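Local coordinates for SusD superfamily protein (Parabacteroides distasonis, PDB 3OTN) that probably binds carbohydrate or other nutrients at the outer membrane as a member of the SusD family, at residues Ser73-Gln84 against Leu462-Arg470. Sequence-based numbering, arbitrary orientation. Where two conformers were deposited one is given.
Sequences SDRSLYIEDWWQ and LFPIPLSER. With ACT (acetate ion), chain E.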
ATOM      1  N   SER A  73     -10.991   9.472 -15.844  1.00 21.59           N
ATOM      2  CA  SER A  73     -11.496  10.859 -15.860  1.00 23.18           C
ATOM      3  C   SER A  73     -11.768  11.321 -14.439  1.00 21.31           C
ATOM      4  O   SER A  73     -11.631  10.536 -13.468  1.00 19.59           O
ATOM      5  CB  SER A  73     -12.791  10.956 -16.683  1.00 24.80           C
ATOM      6  OG  SER A  73     -13.907  10.449 -15.968  1.00 23.88           O
ATOM      7  N   ASP A  74     -12.181  12.584 -14.314  1.00 20.31           N
ATOM      8  CA  ASP A  74     -12.553  13.125 -13.004  1.00 20.02           C
ATOM      9  C   ASP A  74     -13.810  12.457 -12.413  1.00 20.87           C
ATOM     10  O   ASP A  74     -14.114  12.668 -11.262  1.00 21.10           O
ATOM     11  CB  ASP A  74     -12.704  14.658 -13.064  1.00 21.01           C
ATOM     12  CG  ASP A  74     -13.679  15.122 -14.103  1.00 27.22           C
ATOM     13  OD1 ASP A  74     -14.420  14.280 -14.688  1.00 24.02           O
ATOM     14  OD2 ASP A  74     -13.675  16.352 -14.352  1.00 29.53           O
ATOM     15  N   ARG A  75     -14.535  11.681 -13.216  1.00 21.61           N
ATOM     16  CA  ARG A  75     -15.670  10.868 -12.754  1.00 24.78           C
ATOM     17  C   ARG A  75     -15.307   9.399 -12.444  1.00 24.06           C
ATOM     18  O   ARG A  75     -16.176   8.637 -12.033  1.00 21.70           O
ATOM     19  CB  ARG A  75     -16.780  10.869 -13.800  1.00 22.64           C
ATOM     20  CG  ARG A  75     -17.500  12.168 -13.908  1.00 23.59           C
ATOM     21  CD  ARG A  75     -18.467  12.122 -15.090  1.00 23.75           C
ATOM     22  NE  ARG A  75     -19.136  13.397 -15.232  1.00 34.41           N
ATOM     23  CZ  ARG A  75     -20.168  13.809 -14.498  1.00 28.68           C
ATOM     24  NH1 ARG A  75     -20.718  13.026 -13.566  1.00 29.55           N
ATOM     25  NH2 ARG A  75     -20.691  14.998 -14.743  1.00 28.12           N
ATOM     26  N   SER A  76     -14.060   8.986 -12.641  1.00 21.59           N
ATOM     27  CA  SER A  76     -13.691   7.578 -12.339  1.00 22.98           C
ATOM     28  C   SER A  76     -13.887   7.206 -10.861  1.00 21.68           C
ATOM     29  O   SER A  76     -13.924   8.051  -9.969  1.00 22.77           O
ATOM     30  CB  SER A  76     -12.273   7.286 -12.806  1.00 23.51           C
ATOM     31  OG  SER A  76     -12.239   7.326 -14.248  1.00 24.90           O
ATOM     32  N   LEU A  77     -14.059   5.925 -10.614  1.00 22.53           N
ATOM     33  CA  LEU A  77     -14.190   5.415  -9.268  1.00 21.81           C
ATOM     34  C   LEU A  77     -12.923   5.571  -8.430  1.00 22.39           C
ATOM     35  O   LEU A  77     -11.822   5.840  -8.945  1.00 22.05           O
ATOM     36  CB  LEU A  77     -14.617   3.939  -9.327  1.00 22.07           C
ATOM     37  CG  LEU A  77     -15.971   3.625  -9.973  1.00 25.71           C
ATOM     38  CD1 LEU A  77     -16.208   2.136  -9.997  1.00 33.98           C
ATOM     39  CD2 LEU A  77     -17.103   4.360  -9.245  1.00 24.21           C
ATOM     40  N   TYR A  78     -13.098   5.382  -7.121  1.00 22.67           N
ATOM     41  CA  TYR A  78     -12.033   5.339  -6.102  1.00 19.40           C
ATOM     42  C   TYR A  78     -11.432   6.667  -5.714  1.00 19.06           C
ATOM     43  O   TYR A  78     -11.141   6.883  -4.541  1.00 22.48           O
ATOM     44  CB  TYR A  78     -10.921   4.334  -6.471  1.00 20.56           C
ATOM     45  CG  TYR A  78     -11.458   3.093  -7.115  1.00 16.15           C
ATOM     46  CD1 TYR A  78     -12.394   2.324  -6.452  1.00 21.27           C
ATOM     47  CD2 TYR A  78     -11.106   2.724  -8.421  1.00 21.64           C
ATOM     48  CE1 TYR A  78     -12.959   1.215  -7.032  1.00 22.59           C
ATOM     49  CE2 TYR A  78     -11.676   1.565  -9.031  1.00 20.83           C
ATOM     50  CZ  TYR A  78     -12.605   0.819  -8.307  1.00 24.48           C
ATOM     51  OH  TYR A  78     -13.223  -0.317  -8.829  1.00 25.46           O
ATOM     52  N   ILE A  79     -11.170   7.541  -6.688  1.00 20.85           N
ATOM     53  CA  ILE A  79     -10.496   8.787  -6.429  1.00 19.25           C
ATOM     54  C   ILE A  79     -11.265   9.667  -5.395  1.00 20.16           C
ATOM     55  O   ILE A  79     -10.641  10.325  -4.573  1.00 19.26           O
ATOM     56  CB  ILE A  79     -10.141   9.585  -7.735  1.00 23.39           C
ATOM     57  CG1 ILE A  79     -11.404   9.956  -8.525  1.00 21.41           C
ATOM     58  CG2 ILE A  79      -9.111   8.794  -8.611  1.00 17.83           C
ATOM     59  CD1 ILE A  79     -11.140  10.712  -9.790  1.00 17.10           C
ATOM     60  N   GLU A  80     -12.595   9.669  -5.423  1.00 18.98           N
ATOM     61  CA  GLU A  80     -13.381  10.425  -4.436  0.50 19.58           C
ATOM     62  C   GLU A  80     -13.137   9.929  -3.022  1.00 19.41           C
ATOM     63  O   GLU A  80     -12.999  10.721  -2.096  1.00 17.67           O
ATOM     64  CB  GLU A  80     -14.890  10.330  -4.722  0.50 21.14           C
ATOM     65  CG  GLU A  80     -15.341  11.298  -5.739  0.50 15.88           C
ATOM     66  CD  GLU A  80     -16.777  11.092  -6.158  0.50 20.98           C
ATOM     67  OE1 GLU A  80     -17.090  10.040  -6.776  0.50 20.98           O
ATOM     68  OE2 GLU A  80     -17.564  12.020  -5.910  0.50 14.18           O
ATOM     69  N   ASP A  81     -13.116   8.606  -2.867  1.00 17.26           N
ATOM     70  CA  ASP A  81     -12.967   7.970  -1.547  1.00 21.19           C
ATOM     71  C   ASP A  81     -11.589   8.289  -0.972  1.00 20.14           C
ATOM     72  O   ASP A  81     -11.457   8.607   0.203  1.00 15.53           O
ATOM     73  CB  ASP A  81     -13.152   6.448  -1.666  1.00 19.11           C
ATOM     74  CG  ASP A  81     -14.463   6.083  -2.363  1.00 26.27           C
ATOM     75  OD1 ASP A  81     -15.474   5.990  -1.663  1.00 25.43           O
ATOM     76  OD2 ASP A  81     -14.492   5.985  -3.610  1.00 29.11           O
ATOM     77  N   TRP A  82     -10.580   8.203  -1.832  1.00 19.09           N
ATOM     78  CA  TRP A  82      -9.225   8.471  -1.423  1.00 18.72           C
ATOM     79  C   TRP A  82      -9.058   9.919  -1.005  1.00 20.26           C
ATOM     80  O   TRP A  82      -8.472  10.170   0.039  1.00 20.19           O
ATOM     81  CB  TRP A  82      -8.203   8.125  -2.499  1.00 18.22           C
ATOM     82  CG  TRP A  82      -7.801   6.697  -2.552  1.00 13.52           C
ATOM     83  CD1 TRP A  82      -8.275   5.736  -3.400  1.00 18.42           C
ATOM     84  CD2 TRP A  82      -6.796   6.074  -1.767  1.00 15.81           C
ATOM     85  NE1 TRP A  82      -7.642   4.537  -3.172  1.00 20.06           N
ATOM     86  CE2 TRP A  82      -6.728   4.717  -2.167  1.00 22.21           C
ATOM     87  CE3 TRP A  82      -5.958   6.516  -0.752  1.00 13.60           C
ATOM     88  CZ2 TRP A  82      -5.827   3.810  -1.597  1.00 19.62           C
ATOM     89  CZ3 TRP A  82      -5.075   5.603  -0.163  1.00 20.31           C
ATOM     90  CH2 TRP A  82      -5.001   4.273  -0.615  1.00 17.90           C
ATOM     91  N   TRP A  83      -9.590  10.853  -1.795  1.00 17.84           N
ATOM     92  CA  TRP A  83      -9.480  12.280  -1.453  1.00 19.29           C
ATOM     93  C   TRP A  83     -10.236  12.641  -0.165  1.00 17.57           C
ATOM     94  O   TRP A  83      -9.686  13.229   0.725  1.00 18.76           O
ATOM     95  CB  TRP A  83     -10.020  13.133  -2.600  1.00 18.73           C
ATOM     96  CG  TRP A  83      -9.846  14.598  -2.430  1.00 17.53           C
ATOM     97  CD1 TRP A  83     -10.668  15.453  -1.759  1.00 15.90           C
ATOM     98  CD2 TRP A  83      -8.812  15.384  -2.982  1.00 16.37           C
ATOM     99  NE1 TRP A  83     -10.197  16.742  -1.844  1.00 22.14           N
ATOM    100  CE2 TRP A  83      -9.043  16.733  -2.581  1.00 18.05           C
ATOM    101  CE3 TRP A  83      -7.680  15.092  -3.755  1.00 18.74           C
ATOM    102  CZ2 TRP A  83      -8.191  17.779  -2.951  1.00 21.34           C
ATOM    103  CZ3 TRP A  83      -6.819  16.144  -4.124  1.00 21.34           C
ATOM    104  CH2 TRP A  83      -7.095  17.470  -3.730  1.00 22.35           C
ATOM    105  N   GLN A  84     -11.501  12.292  -0.106  1.00 20.65           N
ATOM    106  CA  GLN A  84     -12.353  12.664   1.026  1.00 21.99           C
ATOM    107  C   GLN A  84     -11.875  12.033   2.335  1.00 21.01           C
ATOM    108  O   GLN A  84     -11.825  12.724   3.362  1.00 20.87           O
ATOM    109  CB  GLN A  84     -13.804  12.282   0.761  1.00 22.16           C
ATOM    110  CG  GLN A  84     -14.431  13.037  -0.371  1.00 28.88           C
ATOM    111  CD  GLN A  84     -15.857  12.584  -0.700  1.00 42.42           C
ATOM    112  OE1 GLN A  84     -16.427  11.707  -0.041  1.00 44.01           O
ATOM    113  NE2 GLN A  84     -16.442  13.206  -1.720  1.00 51.95           N
ATOM    114  N   LEU A 462      -0.299  10.818 -12.849  1.00 20.15           N
ATOM    115  CA  LEU A 462      -1.158  11.193 -11.728  1.00 20.11           C
ATOM    116  C   LEU A 462      -2.599  10.806 -12.017  1.00 18.67           C
ATOM    117  O   LEU A 462      -2.969  10.595 -13.170  1.00 18.11           O
ATOM    118  CB  LEU A 462      -1.082  12.707 -11.486  1.00 21.31           C
ATOM    119  CG  LEU A 462       0.263  13.250 -11.006  1.00 20.15           C
ATOM    120  CD1 LEU A 462       0.273  14.783 -11.013  1.00 22.11           C
ATOM    121  CD2 LEU A 462       0.633  12.713  -9.625  1.00 21.30           C
ATOM    122  N   PHE A 463      -3.393  10.699 -10.957  1.00 20.35           N
ATOM    123  CA  PHE A 463      -4.825  10.513 -11.061  1.00 18.42           C
ATOM    124  C   PHE A 463      -5.496  11.868 -10.989  1.00 19.44           C
ATOM    125  O   PHE A 463      -4.925  12.816 -10.454  1.00 18.58           O
ATOM    126  CB  PHE A 463      -5.368   9.563  -9.977  1.00 17.82           C
ATOM    127  CG  PHE A 463      -5.035   8.123 -10.242  1.00 18.83           C
ATOM    128  CD1 PHE A 463      -5.636   7.443 -11.308  1.00 23.98           C
ATOM    129  CD2 PHE A 463      -4.137   7.447  -9.461  1.00 25.62           C
ATOM    130  CE1 PHE A 463      -5.319   6.139 -11.579  1.00 25.77           C
ATOM    131  CE2 PHE A 463      -3.828   6.110  -9.739  1.00 25.53           C
ATOM    132  CZ  PHE A 463      -4.418   5.474 -10.767  1.00 22.36           C
ATOM    133  N   PRO A 464      -6.723  11.964 -11.526  1.00 20.30           N
ATOM    134  CA  PRO A 464      -7.395  13.253 -11.541  1.00 21.79           C
ATOM    135  C   PRO A 464      -7.907  13.659 -10.168  1.00 20.54           C
ATOM    136  O   PRO A 464      -8.233  12.793  -9.322  1.00 19.53           O
ATOM    137  CB  PRO A 464      -8.614  13.018 -12.468  1.00 23.18           C
ATOM    138  CG  PRO A 464      -8.568  11.639 -12.897  1.00 23.47           C
ATOM    139  CD  PRO A 464      -7.545  10.900 -12.130  1.00 21.83           C
ATOM    140  N   ILE A 465      -8.040  14.957  -9.979  1.00 22.21           N
ATOM    141  CA  ILE A 465      -8.748  15.491  -8.830  1.00 20.13           C
ATOM    142  C   ILE A 465     -10.212  15.177  -9.141  1.00 18.11           C
ATOM    143  O   ILE A 465     -10.639  15.411 -10.248  1.00 18.28           O
ATOM    144  CB  ILE A 465      -8.551  16.999  -8.675  1.00 22.81           C
ATOM    145  CG1 ILE A 465      -7.053  17.387  -8.683  1.00 25.33           C
ATOM    146  CG2 ILE A 465      -9.239  17.496  -7.408  1.00 24.96           C
ATOM    147  CD1 ILE A 465      -6.148  16.577  -7.738  1.00 21.06           C
ATOM    148  N   PRO A 466     -10.969  14.613  -8.181  1.00 19.29           N
ATOM    149  CA  PRO A 466     -12.385  14.266  -8.421  1.00 19.39           C
ATOM    150  C   PRO A 466     -13.260  15.432  -8.812  1.00 22.83           C
ATOM    151  O   PRO A 466     -13.153  16.511  -8.226  1.00 19.63           O
ATOM    152  CB  PRO A 466     -12.857  13.759  -7.053  1.00 21.93           C
ATOM    153  CG  PRO A 466     -11.696  13.312  -6.374  1.00 22.61           C
ATOM    154  CD  PRO A 466     -10.534  14.160  -6.846  1.00 21.38           C
ATOM    155  N   LEU A 467     -14.150  15.189  -9.766  1.00 21.58           N
ATOM    156  CA  LEU A 467     -15.064  16.179 -10.235  1.00 23.56           C
ATOM    157  C   LEU A 467     -15.864  16.754  -9.079  1.00 24.39           C
ATOM    158  O   LEU A 467     -16.020  17.954  -9.024  1.00 22.96           O
ATOM    159  CB  LEU A 467     -16.035  15.604 -11.272  1.00 23.46           C
ATOM    160  CG  LEU A 467     -17.022  16.613 -11.887  1.00 22.62           C
ATOM    161  CD1 LEU A 467     -16.293  17.799 -12.511  1.00 25.63           C
ATOM    162  CD2 LEU A 467     -17.936  15.906 -12.927  1.00 27.61           C
ATOM    163  N   SER A 468     -16.345  15.915  -8.149  1.00 22.43           N
ATOM    164  CA  SER A 468     -17.118  16.437  -7.030  1.00 22.13           C
ATOM    165  C   SER A 468     -16.370  17.521  -6.223  1.00 21.42           C
ATOM    166  O   SER A 468     -16.963  18.537  -5.819  1.00 22.77           O
ATOM    167  CB  SER A 468     -17.552  15.302  -6.077  1.00 21.31           C
ATOM    168  OG  SER A 468     -16.429  14.645  -5.555  1.00 25.58           O
ATOM    169  N   GLU A 469     -15.088  17.282  -5.973  1.00 19.94           N
ATOM    170  CA  GLU A 469     -14.235  18.221  -5.235  1.00 21.65           C
ATOM    171  C   GLU A 469     -14.028  19.526  -5.993  1.00 22.20           C
ATOM    172  O   GLU A 469     -14.131  20.599  -5.400  1.00 23.40           O
ATOM    173  CB  GLU A 469     -12.897  17.582  -4.933  1.00 22.16           C
ATOM    174  CG  GLU A 469     -12.999  16.387  -3.980  1.00 26.01           C
ATOM    175  CD  GLU A 469     -13.543  16.764  -2.589  1.00 27.55           C
ATOM    176  OE1 GLU A 469     -13.305  17.905  -2.091  1.00 29.42           O
ATOM    177  OE2 GLU A 469     -14.194  15.906  -1.992  1.00 28.67           O
ATOM    178  N   ARG A 470     -13.827  19.427  -7.308  1.00 22.71           N
ATOM    179  CA  ARG A 470     -13.624  20.611  -8.163  0.50 23.08           C
ATOM    180  C   ARG A 470     -14.895  21.436  -8.308  1.00 23.20           C
ATOM    181  O   ARG A 470     -14.826  22.659  -8.351  1.00 24.06           O
ATOM    182  CB  ARG A 470     -13.091  20.218  -9.544  0.50 24.07           C
ATOM    183  CG  ARG A 470     -11.827  19.391  -9.460  0.50 24.33           C
ATOM    184  CD  ARG A 470     -10.700  19.950 -10.286  0.50 25.25           C
ATOM    185  NE  ARG A 470     -11.014  20.020 -11.703  0.50 30.64           N
ATOM    186  CZ  ARG A 470     -10.850  21.107 -12.439  0.50 29.39           C
ATOM    187  NH1 ARG A 470     -10.334  22.201 -11.907  0.50 32.11           N
ATOM    188  NH2 ARG A 470     -11.150  21.080 -13.724  0.50 34.12           N
TER
HETATM  189  C   ACT E 603      -9.851  19.470   0.467  1.00 44.44           C
HETATM  190  O   ACT E 603     -10.095  19.512  -0.768  1.00 39.80           O
HETATM  191  OXT ACT E 603     -10.769  19.194   1.304  1.00 43.59           O
HETATM  192  CH3 ACT E 603      -8.480  19.738   0.941  1.00 43.32           C
HETATM  193  O   HOH W   1     -11.437  17.848 -14.309  1.00 35.01           O
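Trp83 and Ile79, one helical turn apart at the start of helix 79-100, lay an apolar strip against Phe463-Pro466, a worked example of a proline-rich loop seated on a helix. Ile79 CD1 lies 3.6 Å from Pro464 O, while its CG1 and the ring of Pro466 slide past each other. With CG anti to the backbone N (chi1 -174°), the Trp83 indole reaches Ile465, whose CD1 meets CZ3 at 3.7 Å. Glu469 bends at chi2 and sets its CG over the indole face in a CH-pi contact, 3.7 Å from the five-membered ring centroid. The indole edge turns to a bound acetate, probably from the crystallisation liquor: Trp83 NE1 donates to ACT O at 3.0 Å. Replacing Trp83 by an alanine is likely to leave Ile465 CD1 and Glu469 CG without the surface they rest on and to open a gap beside Phe133, which meets the indole edge-to-face.

Hydrogen bonds tie down the beginning of helix 467-472. Leu467 N, after the N-cap residue Pro466, donates nearly straight (169°) to Asp74 O in the type I turn Ser73-Ser76. Ser468 OG donates a hydrogen bond to Glu80 OE2 (2.9 Å, in one of two Glu80 conformers), approaching from the anti side and 23° out of the carboxylate plane.

A water donates to Asp74 OD2 (2.7 Å); its long bond from Arg470 NH2 (3.3 Å) belongs to one Arg470 conformer, so that bridge between opposite charges is tentative. Apolar packing divides the branches of Leu467: CD1 lies 3.5 Å from Asp74 OD2, CD2 over one face of the Arg75 guanidinium. In the SusD fold, whose main regular structure is helix, two helix starts and their lead-in loops thus join helix 79-100, in the N-terminal part of the chain, to helix 467-472 near its C-terminus.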